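Local coordinates for hypothetical protein (PDB 4QAN), which is of unknown function but adopts a cystatin-like fold, as a divergent member of the NTF2-like superfamily, and probably binds metal ions, at residues 134-139 / 175-180. Numbering follows the deposited sequence.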
# COMPACT_ATOMS: atom_id res chain seq x y z
N GLU A 134 15.23 1.95 14.80
CA GLU A 134 14.59 0.94 15.64
C GLU A 134 13.15 0.67 15.17
O GLU A 134 12.73 -0.49 15.13
CB GLU A 134 14.61 1.42 17.10
CG GLU A 134 14.53 0.32 18.13
CD GLU A 134 14.43 0.87 19.55
OE1 GLU A 134 14.81 2.04 19.77
OE2 GLU A 134 13.97 0.12 20.43
N CYS A 135 12.42 1.73 14.83
CA CYS A 135 11.11 1.60 14.17
C CYS A 135 11.17 0.71 12.92
O CYS A 135 10.33 -0.17 12.71
CB CYS A 135 10.57 2.98 13.75
SG CYS A 135 9.93 4.05 15.07
N LEU A 136 12.19 0.95 12.10
CA LEU A 136 12.31 0.27 10.82
C LEU A 136 13.05 -1.06 10.90
O LEU A 136 13.13 -1.78 9.90
CB LEU A 136 12.99 1.21 9.83
CG LEU A 136 12.27 2.53 9.54
CD1 LEU A 136 13.12 3.43 8.66
CD2 LEU A 136 10.93 2.29 8.87
N ALA A 137 13.57 -1.38 12.09
CA ALA A 137 14.49 -2.52 12.28
C ALA A 137 15.65 -2.45 11.28
O ALA A 137 16.05 -3.46 10.69
CB ALA A 137 13.75 -3.84 12.17
N ALA A 138 16.19 -1.25 11.12
CA ALA A 138 17.19 -0.96 10.10
C ALA A 138 18.59 -0.94 10.69
O ALA A 138 18.78 -0.65 11.87
CB ALA A 138 16.89 0.37 9.44
N GLN A 139 19.58 -1.23 9.85
CA GLN A 139 20.98 -1.13 10.27
C GLN A 139 21.35 0.32 10.56
O GLN A 139 21.89 0.60 11.62
CB GLN A 139 21.89 -1.69 9.18
CG GLN A 139 21.72 -3.17 8.94
CD GLN A 139 22.80 -3.72 8.04
OE1 GLN A 139 23.01 -3.22 6.93
NE2 GLN A 139 23.51 -4.74 8.51
N GLU A 175 10.68 14.27 5.54
CA GLU A 175 11.27 14.05 6.87
C GLU A 175 10.46 13.06 7.70
O GLU A 175 9.24 13.06 7.63
CB GLU A 175 11.29 15.39 7.60
CG GLU A 175 12.38 15.55 8.63
CD GLU A 175 12.43 16.97 9.15
OE1 GLU A 175 11.40 17.43 9.69
OE2 GLU A 175 13.48 17.64 8.99
N GLY A 176 11.14 12.23 8.47
CA GLY A 176 10.48 11.28 9.36
C GLY A 176 10.08 9.99 8.67
O GLY A 176 10.70 9.57 7.69
N LEU A 177 9.03 9.35 9.20
CA LEU A 177 8.53 8.11 8.67
C LEU A 177 7.58 8.37 7.52
O LEU A 177 6.84 9.37 7.52
CB LEU A 177 7.77 7.32 9.75
CG LEU A 177 8.54 6.74 10.94
CD1 LEU A 177 7.60 5.91 11.79
CD2 LEU A 177 9.74 5.89 10.50
N LEU A 178 7.59 7.45 6.56
CA LEU A 178 6.65 7.45 5.44
C LEU A 178 5.20 7.71 5.86
O LEU A 178 4.45 8.37 5.14
CB LEU A 178 6.74 6.12 4.69
CG LEU A 178 5.87 5.95 3.44
CD1 LEU A 178 6.24 6.97 2.38
CD2 LEU A 178 5.99 4.53 2.90
N TYR A 179 4.78 7.21 7.02
CA TYR A 179 3.37 7.27 7.37
C TYR A 179 2.97 8.51 8.16
O TYR A 179 1.81 8.65 8.53
CB TYR A 179 2.94 6.00 8.12
CG TYR A 179 3.63 4.76 7.62
CD1 TYR A 179 3.34 4.22 6.38
CD2 TYR A 179 4.61 4.15 8.39
CE1 TYR A 179 3.99 3.09 5.93
CE2 TYR A 179 5.27 3.03 7.94
CZ TYR A 179 4.96 2.50 6.72
OH TYR A 179 5.65 1.39 6.32
N GLU A 180 3.92 9.40 8.44
CA GLU A 180 3.57 10.62 9.15
C GLU A 180 2.76 11.54 8.25
O GLU A 180 2.95 11.55 7.04
CB GLU A 180 4.80 11.33 9.68
CG GLU A 180 5.50 10.58 10.79
CD GLU A 180 6.72 11.32 11.31
OE1 GLU A 180 6.68 12.57 11.35
OE2 GLU A 180 7.71 10.64 11.68
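L177 meets both C135 and L136 through the two methyl branches of its side chain, and every close approach across this contact is apolar. Its CD2 lies 4.1 Å from CD2 of L136, while its CD1 reaches to 4.4 Å from SG of C135. The two leucine side chains run past each other in opposite directions, and CD2 of each is the atom that touches. In L177 the CG atom stands anti to the carbonyl carbon (chi1 -68°), and its CB leaves the backbone toward segment 134-139; L136 shares this first torsion, which together with an extended chi2 (174°) brings its CD2 to L177. With 117 Å² buried in total and C135 and L177 still 8.9 Å apart between their CA atoms, the contact is small and made by side chains alone.

The residues that follow helix 126-135 lie against the antiparallel sheet, consistent with the cystatin-like fold, and the chain between the two segments runs through strands 140-150, 153-164 and 167-172 before the loop after 167-172 returns to the helix end. That end is a Schellman motif: A137, with positive phi, is the C-prime residue, and its N makes a weak bond to O of E134. L136 also rests on V162 of strand 153-164, and both C135 and L177 touch E67 of helix 61-67.

No hydrogen bond crosses between the segments; those within 175-180 close a turn. L177 to E180 forms a type I beta turn, in which E180 N donates to L177 O at 3.1 Å. The E180 carboxylate also accepts from L177 N, which points almost straight at OE2 (3.1 Å, 177°), approaching from above the carboxylate plane. The same OE2 forms a salt bridge with R128 of the helix.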